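Local coordinates for glyoxalase family protein, putative (PDB 2QQZ), which is of unknown function but belongs to the glyoxalase/bleomycin resistance/dioxygenase superfamily, whose members are commonly metal-dependent enzymes or binding proteins, at residues E25-Y30 with M36-K41; C51-K54 with E59-I62; R108-V111 with N117-E120. All coordinates share one frame; numbering follows the deposited sequence.

Contact 1: E25-Y30 with M36-K41. With SO4 (sulfate ion), chain C.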
ATOM      1  N   GLU A  25       6.075   2.764  19.772  1.00 46.11           N
ATOM      2  CA  GLU A  25       5.624   1.425  19.349  1.00 47.40           C
ATOM      3  C   GLU A  25       5.855   1.152  17.864  1.00 46.34           C
ATOM      4  O   GLU A  25       6.215   0.043  17.477  1.00 47.24           O
ATOM      5  CB  GLU A  25       4.152   1.219  19.688  1.00 48.00           C
ATOM      6  CG  GLU A  25       3.945   0.730  21.067  1.00 52.01           C
ATOM      7  CD  GLU A  25       2.537   0.207  21.269  1.00 59.99           C
ATOM      8  OE1 GLU A  25       2.385  -1.008  21.571  1.00 63.41           O
ATOM      9  OE2 GLU A  25       1.582   1.008  21.101  1.00 60.53           O
ATOM     10  N   ALA A  26       5.669   2.161  17.025  1.00 45.69           N
ATOM     11  CA  ALA A  26       5.901   2.012  15.591  1.00 44.26           C
ATOM     12  C   ALA A  26       7.400   1.748  15.298  1.00 45.46           C
ATOM     13  O   ALA A  26       7.747   0.844  14.496  1.00 44.99           O
ATOM     14  CB  ALA A  26       5.419   3.268  14.846  1.00 44.97           C
ATOM     15  N   ARG A  27       8.284   2.525  15.953  1.00 43.58           N
ATOM     16  CA  ARG A  27       9.726   2.334  15.808  1.00 44.25           C
ATOM     17  C   ARG A  27      10.130   0.973  16.354  1.00 43.86           C
ATOM     18  O   ARG A  27      10.934   0.282  15.728  1.00 44.78           O
ATOM     19  CB  ARG A  27      10.535   3.483  16.454  1.00 43.32           C
ATOM     20  CG  ARG A  27      10.165   4.820  15.845  1.00 46.18           C
ATOM     21  CD  ARG A  27      11.077   5.977  16.108  1.00 52.74           C
ATOM     22  NE  ARG A  27      10.568   6.899  17.094  1.00 57.43           N
ATOM     23  CZ  ARG A  27      10.232   8.176  16.889  1.00 57.02           C
ATOM     24  NH1 ARG A  27       9.817   8.871  17.933  1.00 54.86           N
ATOM     25  NH2 ARG A  27      10.319   8.763  15.690  1.00 54.61           N
ATOM     26  N   ALA A  28       9.565   0.571  17.496  1.00 43.08           N
ATOM     27  CA  ALA A  28       9.879  -0.744  18.035  1.00 43.05           C
ATOM     28  C   ALA A  28       9.528  -1.877  17.041  1.00 42.79           C
ATOM     29  O   ALA A  28      10.290  -2.852  16.899  1.00 42.69           O
ATOM     30  CB  ALA A  28       9.222  -0.956  19.423  1.00 42.66           C
ATOM     31  N   PHE A  29       8.417  -1.744  16.316  1.00 41.53           N
ATOM     32  CA  PHE A  29       7.998  -2.809  15.446  1.00 41.34           C
ATOM     33  C   PHE A  29       8.572  -2.684  14.023  1.00 42.07           C
ATOM     34  O   PHE A  29       9.313  -3.584  13.571  1.00 42.64           O
ATOM     35  CB  PHE A  29       6.471  -2.918  15.406  1.00 40.74           C
ATOM     36  CG  PHE A  29       5.970  -3.994  14.474  1.00 41.19           C
ATOM     37  CD1 PHE A  29       5.839  -5.328  14.921  1.00 40.97           C
ATOM     38  CD2 PHE A  29       5.623  -3.673  13.166  1.00 39.62           C
ATOM     39  CE1 PHE A  29       5.343  -6.308  14.061  1.00 41.17           C
ATOM     40  CE2 PHE A  29       5.122  -4.650  12.302  1.00 44.76           C
ATOM     41  CZ  PHE A  29       4.999  -5.970  12.768  1.00 43.14           C
ATOM     42  N   TYR A  30       8.291  -1.566  13.350  1.00 40.32           N
ATOM     43  CA  TYR A  30       8.730  -1.388  11.974  1.00 41.92           C
ATOM     44  C   TYR A  30      10.241  -1.293  11.835  1.00 43.54           C
ATOM     45  O   TYR A  30      10.829  -1.803  10.851  1.00 43.78           O
ATOM     46  CB  TYR A  30       8.023  -0.173  11.330  1.00 40.96           C
ATOM     47  CG  TYR A  30       6.593  -0.463  11.011  1.00 41.37           C
ATOM     48  CD1 TYR A  30       6.236  -1.212   9.869  1.00 38.72           C
ATOM     49  CD2 TYR A  30       5.578  -0.006  11.855  1.00 41.47           C
ATOM     50  CE1 TYR A  30       4.899  -1.504   9.591  1.00 39.22           C
ATOM     51  CE2 TYR A  30       4.232  -0.304  11.593  1.00 39.87           C
ATOM     52  CZ  TYR A  30       3.903  -1.062  10.453  1.00 41.69           C
ATOM     53  OH  TYR A  30       2.575  -1.337  10.147  1.00 42.62           O
HETATM   54  N   MSE A  36      13.290  -2.351   9.422  1.00 45.73           N
HETATM   55  CA  MSE A  36      13.316  -1.314   8.405  1.00 48.61           C
HETATM   56  C   MSE A  36      14.067  -0.097   8.946  1.00 47.86           C
HETATM   57  O   MSE A  36      14.100   0.141  10.168  1.00 47.74           O
HETATM   58  CB  MSE A  36      11.905  -0.888   7.989  1.00 47.66           C
HETATM   59  CG  MSE A  36      11.122  -1.951   7.261  1.00 49.17           C
HETATM   60 SE   MSE A  36       9.345  -1.327   6.919  0.70 56.49          SE
HETATM   61  CE  MSE A  36       9.711  -1.106   5.110  1.00 54.12           C
ATOM     62  N   GLU A  37      14.681   0.661   8.039  1.00 47.99           N
ATOM     63  CA  GLU A  37      15.440   1.869   8.398  1.00 48.40           C
ATOM     64  C   GLU A  37      14.519   3.099   8.543  1.00 46.78           C
ATOM     65  O   GLU A  37      13.857   3.493   7.579  1.00 45.96           O
ATOM     66  CB  GLU A  37      16.518   2.129   7.320  1.00 47.99           C
ATOM     67  CG  GLU A  37      17.398   3.297   7.621  1.00 51.52           C
ATOM     68  CD  GLU A  37      18.435   3.533   6.512  1.00 53.71           C
ATOM     69  OE1 GLU A  37      18.018   3.720   5.345  1.00 61.63           O
ATOM     70  OE2 GLU A  37      19.659   3.501   6.784  1.00 62.01           O
ATOM     71  N   GLU A  38      14.492   3.711   9.722  1.00 46.25           N
ATOM     72  CA  GLU A  38      13.755   4.971   9.900  1.00 46.29           C
ATOM     73  C   GLU A  38      14.338   6.153   9.069  1.00 47.16           C
ATOM     74  O   GLU A  38      15.540   6.347   8.982  1.00 46.16           O
ATOM     75  CB  GLU A  38      13.572   5.352  11.367  1.00 45.44           C
ATOM     76  CG  GLU A  38      12.561   6.504  11.453  1.00 48.47           C
ATOM     77  CD  GLU A  38      12.204   6.994  12.824  1.00 51.83           C
ATOM     78  OE1 GLU A  38      12.610   6.364  13.832  1.00 50.49           O
ATOM     79  OE2 GLU A  38      11.454   8.012  12.863  1.00 49.13           O
ATOM     80  N   ILE A  39      13.463   6.902   8.433  1.00 47.77           N
ATOM     81  CA  ILE A  39      13.795   7.992   7.523  1.00 49.60           C
ATOM     82  C   ILE A  39      13.232   9.283   8.171  1.00 49.74           C
ATOM     83  O   ILE A  39      12.076   9.294   8.593  1.00 49.48           O
ATOM     84  CB  ILE A  39      13.028   7.703   6.189  1.00 49.73           C
ATOM     85  CG1 ILE A  39      13.701   6.581   5.449  1.00 52.68           C
ATOM     86  CG2 ILE A  39      12.953   8.913   5.274  1.00 54.25           C
ATOM     87  CD1 ILE A  39      15.272   6.671   5.560  1.00 53.27           C
ATOM     88  N   PRO A  40      14.010  10.387   8.231  1.00 50.53           N
ATOM     89  CA  PRO A  40      13.408  11.588   8.850  1.00 49.56           C
ATOM     90  C   PRO A  40      12.299  12.192   7.975  1.00 50.27           C
ATOM     91  O   PRO A  40      12.396  12.204   6.753  1.00 49.88           O
ATOM     92  CB  PRO A  40      14.585  12.569   8.981  1.00 50.69           C
ATOM     93  CG  PRO A  40      15.719  12.007   8.158  1.00 49.62           C
ATOM     94  CD  PRO A  40      15.396  10.604   7.744  1.00 50.16           C
ATOM     95  N   LYS A  41      11.240  12.692   8.596  1.00 50.71           N
ATOM     96  CA  LYS A  41      10.156  13.293   7.844  1.00 51.70           C
ATOM     97  C   LYS A  41      10.553  14.710   7.434  1.00 53.43           C
ATOM     98  O   LYS A  41      11.376  15.325   8.123  1.00 53.76           O
ATOM     99  CB  LYS A  41       8.897  13.357   8.714  1.00 50.87           C
ATOM    100  CG  LYS A  41       8.265  12.025   9.012  1.00 49.23           C
ATOM    101  CD  LYS A  41       6.989  12.215   9.802  1.00 48.26           C
ATOM    102  CE  LYS A  41       5.850  12.702   8.925  1.00 49.20           C
ATOM    103  NZ  LYS A  41       4.526  12.614   9.636  1.00 44.64           N
TER
HETATM  104  S   SO4 C 124       2.383  12.267   6.857  1.00 75.93           S
HETATM  105  O1  SO4 C 124       3.490  11.573   6.174  1.00 75.88           O
HETATM  106  O2  SO4 C 124       2.836  13.365   7.738  1.00 74.44           O
HETATM  107  O3  SO4 C 124       1.703  11.255   7.679  1.00 77.73           O
HETATM  108  O4  SO4 C 124       1.492  12.846   5.858  1.00 75.87           O
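Tyr30 O accepts a hydrogen bond from Met36 N at 2.9 Å. The bond ties helix 23-33 to the chain that turns back from it into strand 37-39, an outer strand of one of two four-stranded sheets in the paired βαβββ architecture of the glyoxalase superfamily. The closeness continues into the side chain, for CB of Met36 sits 3.2 Å from Tyr30 O. Met36, built as selenomethionine, sets CG beside its backbone N and then runs extended through chi2 (176°) to SE. That atom lies near the plane of the Tyr30 ring, at the edge, with SE 4.3 Å from CD1 of Tyr30. A long, flexible selenomethionine chain suits this place, since methionine's length and pliancy let it follow the aromatic rim while also packing on Ile60 of the sheet and on Ile8 of the second subunit. CD2 of Phe29 lies 3.8 Å above the centre of one face of the Tyr30 ring, and the phenol OH is hydrogen-bonded to Asp113; a tyrosine suits the place because its ring faces are apolar and its tip polar.

Nearer the surface, Arg27 and Glu38 form a salt bridge. The glutamate reaches out with CG anti to the backbone N (chi1 -169°), and its carboxylate is turned only 22° from the guanidinium plane. Lys41, bonded also to Gly49 O, extends the strand side toward a sulfate, with NZ 2.7 Å from O2. In the salt bridge, Arg27 NH2 meets the syn lone pair of Glu38 OE2 at 3.1 Å.

Contact 2: C51-K54 with E59-I62. With SO4 (sulfate ion), chain C.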
ATOM      1  N   CYS A  51       5.872   8.358  11.806  1.00 43.19           N
ATOM      2  CA  CYS A  51       7.212   8.076  11.339  1.00 44.71           C
ATOM      3  C   CYS A  51       7.227   7.401   9.988  1.00 43.73           C
ATOM      4  O   CYS A  51       6.215   6.849   9.545  1.00 40.94           O
ATOM      5  CB  CYS A  51       8.046   7.304  12.363  1.00 46.44           C
ATOM      6  SG  CYS A  51       7.192   6.389  13.598  1.00 54.48           S
ATOM      7  N   TRP A  52       8.395   7.469   9.332  1.00 43.07           N
ATOM      8  CA  TRP A  52       8.607   6.949   7.991  1.00 41.87           C
ATOM      9  C   TRP A  52       9.718   5.930   8.049  1.00 42.87           C
ATOM     10  O   TRP A  52      10.685   6.120   8.779  1.00 41.96           O
ATOM     11  CB  TRP A  52       9.044   8.079   7.054  1.00 41.88           C
ATOM     12  CG  TRP A  52       7.923   9.074   6.716  1.00 41.50           C
ATOM     13  CD1 TRP A  52       6.709   9.178   7.333  1.00 39.86           C
ATOM     14  CD2 TRP A  52       7.936  10.075   5.672  1.00 42.02           C
ATOM     15  NE1 TRP A  52       5.946  10.159   6.740  1.00 38.75           N
ATOM     16  CE2 TRP A  52       6.684  10.768   5.747  1.00 41.98           C
ATOM     17  CE3 TRP A  52       8.908  10.495   4.719  1.00 44.28           C
ATOM     18  CZ2 TRP A  52       6.343  11.847   4.874  1.00 39.27           C
ATOM     19  CZ3 TRP A  52       8.574  11.553   3.838  1.00 42.11           C
ATOM     20  CH2 TRP A  52       7.299  12.213   3.926  1.00 42.39           C
ATOM     21  N   PHE A  53       9.580   4.865   7.263  1.00 42.01           N
ATOM     22  CA  PHE A  53      10.582   3.792   7.248  1.00 44.23           C
ATOM     23  C   PHE A  53      10.850   3.472   5.791  1.00 45.86           C
ATOM     24  O   PHE A  53       9.953   3.583   4.976  1.00 46.18           O
ATOM     25  CB  PHE A  53      10.144   2.551   8.032  1.00 42.18           C
ATOM     26  CG  PHE A  53       9.856   2.838   9.463  1.00 43.32           C
ATOM     27  CD1 PHE A  53      10.855   2.724  10.421  1.00 42.77           C
ATOM     28  CD2 PHE A  53       8.590   3.286   9.854  1.00 44.75           C
ATOM     29  CE1 PHE A  53      10.605   3.036  11.747  1.00 43.66           C
ATOM     30  CE2 PHE A  53       8.322   3.614  11.182  1.00 44.72           C
ATOM     31  CZ  PHE A  53       9.327   3.481  12.127  1.00 43.70           C
ATOM     32  N   LYS A  54      12.106   3.171   5.471  1.00 47.23           N
ATOM     33  CA  LYS A  54      12.527   2.806   4.126  1.00 49.23           C
ATOM     34  C   LYS A  54      12.338   1.306   3.863  1.00 50.05           C
ATOM     35  O   LYS A  54      12.706   0.504   4.705  1.00 50.42           O
ATOM     36  CB  LYS A  54      14.027   3.139   4.031  1.00 49.64           C
ATOM     37  CG  LYS A  54      14.629   2.921   2.668  1.00 52.74           C
ATOM     38  CD  LYS A  54      16.161   3.086   2.674  1.00 51.90           C
ATOM     39  CE  LYS A  54      16.713   2.434   1.416  1.00 57.40           C
ATOM     40  NZ  LYS A  54      16.252   3.234   0.235  1.00 60.39           N
ATOM     41  N   GLU A  59       8.759   3.431   0.583  1.00 43.88           N
ATOM     42  CA  GLU A  59       8.664   3.835   1.990  1.00 43.46           C
ATOM     43  C   GLU A  59       7.337   3.385   2.582  1.00 41.53           C
ATOM     44  O   GLU A  59       6.386   3.147   1.872  1.00 40.67           O
ATOM     45  CB  GLU A  59       8.739   5.371   2.143  1.00 42.89           C
ATOM     46  CG  GLU A  59       9.948   5.918   1.420  1.00 45.11           C
ATOM     47  CD  GLU A  59      10.017   7.440   1.328  1.00 47.01           C
ATOM     48  OE1 GLU A  59       9.015   8.198   1.516  1.00 45.34           O
ATOM     49  OE2 GLU A  59      11.143   7.894   1.030  1.00 51.09           O
ATOM     50  N   ILE A  60       7.294   3.274   3.902  0.50 40.82           N
ATOM     51  CA  ILE A  60       6.023   3.101   4.591  0.50 40.85           C
ATOM     52  C   ILE A  60       5.911   4.319   5.512  0.50 39.67           C
ATOM     53  O   ILE A  60       6.864   4.637   6.193  0.50 38.87           O
ATOM     54  CB  ILE A  60       5.920   1.716   5.351  0.50 40.84           C
ATOM     55  CG1 ILE A  60       4.513   1.548   5.958  0.50 41.48           C
ATOM     56  CG2 ILE A  60       6.985   1.573   6.445  0.50 41.66           C
ATOM     57  CD1 ILE A  60       4.314   0.238   6.663  0.50 41.61           C
ATOM     58  N   HIS A  61       4.777   5.023   5.479  1.00 38.65           N
ATOM     59  CA  HIS A  61       4.596   6.197   6.267  1.00 38.78           C
ATOM     60  C   HIS A  61       3.541   5.824   7.323  1.00 39.76           C
ATOM     61  O   HIS A  61       2.402   5.485   7.003  1.00 38.69           O
ATOM     62  CB  HIS A  61       4.106   7.422   5.468  1.00 39.90           C
ATOM     63  CG  HIS A  61       5.051   7.891   4.412  1.00 41.24           C
ATOM     64  ND1 HIS A  61       4.830   9.049   3.695  1.00 41.05           N
ATOM     65  CD2 HIS A  61       6.286   7.454   4.053  1.00 41.26           C
ATOM     66  CE1 HIS A  61       5.836   9.233   2.859  1.00 39.89           C
ATOM     67  NE2 HIS A  61       6.741   8.293   3.069  1.00 40.86           N
ATOM     68  N   ILE A  62       3.933   5.884   8.587  1.00 37.34           N
ATOM     69  CA  ILE A  62       2.963   5.651   9.692  1.00 37.06           C
ATOM     70  C   ILE A  62       2.406   7.016  10.040  1.00 38.76           C
ATOM     71  O   ILE A  62       3.136   7.894  10.558  1.00 39.32           O
ATOM     72  CB  ILE A  62       3.631   4.976  10.916  1.00 36.90           C
ATOM     73  CG1 ILE A  62       4.435   3.706  10.515  1.00 38.81           C
ATOM     74  CG2 ILE A  62       2.562   4.730  11.971  1.00 38.20           C
ATOM     75  CD1 ILE A  62       3.526   2.698   9.718  1.00 42.23           C
TER
HETATM   76  S   SO4 C 124       2.383  12.267   6.857  1.00 75.93           S
HETATM   77  O1  SO4 C 124       3.490  11.573   6.174  1.00 75.88           O
HETATM   78  O2  SO4 C 124       2.836  13.365   7.738  1.00 74.44           O
HETATM   79  O3  SO4 C 124       1.703  11.255   7.679  1.00 77.73           O
HETATM   80  O4  SO4 C 124       1.492  12.846   5.858  1.00 75.87           O
HETATM   81  O   HOH W   1       3.884   9.868   8.967  1.00 30.82           O
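Cys51 pairs with Ile62, and Phe53 with Ile60, as hydrogen-bonded pairs of an antiparallel β hairpin. The shortest of their four backbone bonds is Ile62 N to Cys51 O at 2.7 Å. Trp52 CA and Glu59 CA add CH···O contacts to Ile60 O and Phe53 O.

Aromatic stacking dominates the face carrying Trp52 and His61, a non-hydrogen-bonded pair. Both have CG beside the backbone N (chi1 -71° and -63°), which lays one ring over the other. The indole's five-membered ring lies face to face with the imidazole, centroids 3.4 Å apart and planes at 7°, and His13 also stacks on His61. Glu59 OE1, on the same face, takes a nearly straight hydrogen bond of 2.8 Å from His61 NE2, which helps to hold the imidazole's rotation.

Apolar packing fills the other face, which helix 23-33 covers: Phe53 CE2, at the ring edge, meets Ile62 CG1 at 3.9 Å.

At the indole edge, Trp52 NE1 donates a bent hydrogen bond to sulfate O1 (2.9 Å). A water donates to Ile62 O and sulfate O3 and accepts only weakly from NE1. With Lys41 and Arg48 completing the grip, the chemistry implies a place receptive to anions, although this sulfate probably came from the crystallisation liquor.

Contact 3: R108-V111 with N117-E120. With SO4 (sulfate ion), chain D.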
ATOM      1  N   ARG A 108       4.140 -16.926   1.715  1.00 39.94           N
ATOM      2  CA  ARG A 108       3.743 -15.664   2.315  1.00 40.64           C
ATOM      3  C   ARG A 108       3.040 -15.847   3.632  1.00 40.21           C
ATOM      4  O   ARG A 108       2.522 -16.920   3.947  1.00 39.56           O
ATOM      5  CB  ARG A 108       2.847 -14.914   1.343  1.00 42.31           C
ATOM      6  CG  ARG A 108       1.497 -15.539   1.165  1.00 44.16           C
ATOM      7  CD  ARG A 108       0.740 -14.745   0.171  1.00 48.98           C
ATOM      8  NE  ARG A 108      -0.522 -15.462  -0.080  1.00 52.85           N
ATOM      9  CZ  ARG A 108      -1.585 -14.961  -0.710  1.00 51.70           C
ATOM     10  NH1 ARG A 108      -1.570 -13.719  -1.194  1.00 52.00           N
ATOM     11  NH2 ARG A 108      -2.646 -15.733  -0.872  1.00 50.47           N
ATOM     12  N   PHE A 109       2.997 -14.783   4.404  1.00 39.19           N
ATOM     13  CA  PHE A 109       2.355 -14.834   5.714  1.00 39.68           C
ATOM     14  C   PHE A 109       1.994 -13.421   6.159  1.00 38.91           C
ATOM     15  O   PHE A 109       2.562 -12.414   5.636  1.00 38.69           O
ATOM     16  CB  PHE A 109       3.256 -15.528   6.749  1.00 38.13           C
ATOM     17  CG  PHE A 109       4.533 -14.785   7.086  1.00 39.78           C
ATOM     18  CD1 PHE A 109       4.552 -13.833   8.100  1.00 39.78           C
ATOM     19  CD2 PHE A 109       5.714 -15.051   6.402  1.00 41.87           C
ATOM     20  CE1 PHE A 109       5.717 -13.183   8.440  1.00 40.30           C
ATOM     21  CE2 PHE A 109       6.910 -14.381   6.715  1.00 39.13           C
ATOM     22  CZ  PHE A 109       6.913 -13.440   7.710  1.00 40.27           C
ATOM     23  N   TYR A 110       1.086 -13.334   7.136  1.00 40.20           N
ATOM     24  CA  TYR A 110       0.629 -12.038   7.641  1.00 39.63           C
ATOM     25  C   TYR A 110       1.076 -11.911   9.070  1.00 39.78           C
ATOM     26  O   TYR A 110       1.196 -12.898   9.788  1.00 39.06           O
ATOM     27  CB  TYR A 110      -0.890 -11.948   7.620  1.00 40.57           C
ATOM     28  CG  TYR A 110      -1.513 -12.351   6.327  1.00 42.59           C
ATOM     29  CD1 TYR A 110      -1.265 -11.619   5.166  1.00 46.06           C
ATOM     30  CD2 TYR A 110      -2.411 -13.415   6.259  1.00 45.24           C
ATOM     31  CE1 TYR A 110      -1.841 -11.965   3.954  1.00 45.27           C
ATOM     32  CE2 TYR A 110      -3.023 -13.758   5.030  1.00 45.78           C
ATOM     33  CZ  TYR A 110      -2.710 -13.042   3.896  1.00 46.47           C
ATOM     34  OH  TYR A 110      -3.280 -13.322   2.655  1.00 48.74           O
ATOM     35  N   VAL A 111       1.285 -10.677   9.482  1.00 38.96           N
ATOM     36  CA  VAL A 111       1.424 -10.329  10.882  1.00 40.46           C
ATOM     37  C   VAL A 111       0.531  -9.102  11.109  1.00 40.57           C
ATOM     38  O   VAL A 111       0.102  -8.447  10.150  1.00 41.46           O
ATOM     39  CB  VAL A 111       2.891 -10.018  11.252  1.00 39.69           C
ATOM     40  CG1 VAL A 111       3.801 -11.118  10.786  1.00 39.92           C
ATOM     41  CG2 VAL A 111       3.341  -8.706  10.618  1.00 44.46           C
ATOM     42  N   ASN A 117      -2.984  -3.295  12.478  1.00 37.22           N
ATOM     43  CA  ASN A 117      -2.944  -3.314  10.982  1.00 37.33           C
ATOM     44  C   ASN A 117      -2.275  -4.607  10.476  1.00 37.72           C
ATOM     45  O   ASN A 117      -1.222  -5.014  11.011  1.00 37.75           O
ATOM     46  CB  ASN A 117      -2.143  -2.131  10.400  1.00 36.14           C
ATOM     47  CG  ASN A 117      -2.696  -0.798  10.809  1.00 39.36           C
ATOM     48  OD1 ASN A 117      -3.844  -0.465  10.497  1.00 37.36           O
ATOM     49  ND2 ASN A 117      -1.869  -0.007  11.481  1.00 35.82           N
ATOM     50  N   ARG A 118      -2.922  -5.254   9.516  1.00 37.95           N
ATOM     51  CA  ARG A 118      -2.337  -6.400   8.785  1.00 39.12           C
ATOM     52  C   ARG A 118      -1.232  -5.944   7.818  1.00 39.02           C
ATOM     53  O   ARG A 118      -1.390  -4.956   7.068  1.00 38.67           O
ATOM     54  CB  ARG A 118      -3.405  -7.104   8.001  1.00 39.56           C
ATOM     55  CG  ARG A 118      -2.899  -8.244   7.103  1.00 42.02           C
ATOM     56  CD  ARG A 118      -4.089  -9.235   6.846  1.00 42.79           C
ATOM     57  NE  ARG A 118      -4.249 -10.126   8.010  1.00 46.55           N
ATOM     58  CZ  ARG A 118      -4.968 -11.256   8.018  1.00 48.83           C
ATOM     59  NH1 ARG A 118      -5.644 -11.639   6.932  1.00 47.11           N
ATOM     60  NH2 ARG A 118      -5.060 -11.974   9.129  1.00 47.63           N
ATOM     61  N   ILE A 119      -0.136  -6.688   7.822  1.00 38.79           N
ATOM     62  CA  ILE A 119       1.004  -6.495   6.910  1.00 38.70           C
ATOM     63  C   ILE A 119       1.265  -7.908   6.365  1.00 39.41           C
ATOM     64  O   ILE A 119       1.218  -8.874   7.149  1.00 38.26           O
ATOM     65  CB  ILE A 119       2.294  -6.106   7.697  1.00 38.70           C
ATOM     66  CG1 ILE A 119       2.065  -4.792   8.431  1.00 44.15           C
ATOM     67  CG2 ILE A 119       3.526  -6.045   6.756  1.00 41.02           C
ATOM     68  CD1 ILE A 119       1.711  -3.607   7.509  1.00 48.52           C
ATOM     69  N   GLU A 120       1.553  -8.010   5.066  1.00 37.97           N
ATOM     70  CA  GLU A 120       1.898  -9.274   4.440  1.00 37.31           C
ATOM     71  C   GLU A 120       3.347  -9.260   3.975  1.00 36.97           C
ATOM     72  O   GLU A 120       3.871  -8.210   3.528  1.00 37.47           O
ATOM     73  CB  GLU A 120       1.003  -9.470   3.244  1.00 39.03           C
ATOM     74  CG  GLU A 120       1.419 -10.723   2.362  1.00 42.39           C
ATOM     75  CD  GLU A 120       0.575 -10.806   1.123  1.00 47.84           C
ATOM     76  OE1 GLU A 120      -0.524 -10.162   1.114  1.00 48.40           O
ATOM     77  OE2 GLU A 120       1.022 -11.477   0.145  1.00 50.88           O
TER
HETATM   78  S   SO4 D 125      -8.376 -14.025   8.081  0.75 46.25           S
HETATM   79  O1  SO4 D 125      -6.950 -14.228   7.946  0.75 48.08           O
HETATM   80  O2  SO4 D 125      -9.031 -13.823   6.804  0.75 43.77           O
HETATM   81  O3  SO4 D 125      -8.868 -15.236   8.737  0.75 53.15           O
HETATM   82  O4  SO4 D 125      -8.682 -12.909   8.942  0.75 49.41           O
HETATM   83  O   HOH W   2       1.311 -12.383  -2.327  1.00 45.70           O
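The Tyr110 ring has the Arg118 guanidinium stacked on one face and, near its plane at the edge, Glu120 OE1, 3.6 Å from CE1. Ring and guanidinium are nearly parallel, 8° apart, with Arg118 NH1 3.7 Å from Tyr110 CD2. The cation-pi contact is off-centre, the charge lying toward the rim. Arg118 gets there by a bend at chi3 (-80°), which folds the guanidinium over the ring. At the guanidinium's own edge, NH1 and NH2 both donate to one oxygen, O1, of a sulfate probably from the crystallisation liquor, the NH1 bond being 3.1 Å long. The Glu120 carboxylate stands almost upright to the Tyr110 ring, at 86°.

All this decorates one face of the antiparallel hairpin of strands 106-112 and 118-124, the central pair of its sheet in the glyoxalase fold. Val111 and Ile119 form a hydrogen-bonded pair on the other face, Val111 N to Ile119 O and Ile119 N to Val111 O each 2.9 Å. These branched residues suit a buried strand: CG2 of Val111 packs on CB of Ile119.

Arg108 reaches Glu120 by its extended chain. Its NH1 to Glu120 OE2 is a long salt bridge of 3.7 Å, and a water donates to OE2 while holding NH1 weakly. The main polar partners lie outside the pair, Asp100 for Arg108 NH2 and His75 for Glu120 OE1. Tyr110 OH sits 4.1 Å above the centre of the Arg108 guanidinium.

Contacts 1 and 2 are neighbours in one sheet, their centres about 7 Å apart: Ile39 N lies 2.9 Å from Trp52 O, probably a hydrogen bond. They share a sulfate, held by Lys41 and Trp52, whereas contact 3 holds a separate one. Contact 3 lies in the other sheet, its centre about 17 Å from that of contact 1 and 16 Å from that of contact 2. The helix of contact 1 still reaches it, Tyr30 OH meeting Ile119 CD1 at 3.6 Å. Trp52 and His61 of contact 2 pack on Arg103 of the second subunit, and Glu120 of contact 3 on its His13; in metal-dependent relatives the active site lies in such a cleft between modules, so a similar pocket is possible here.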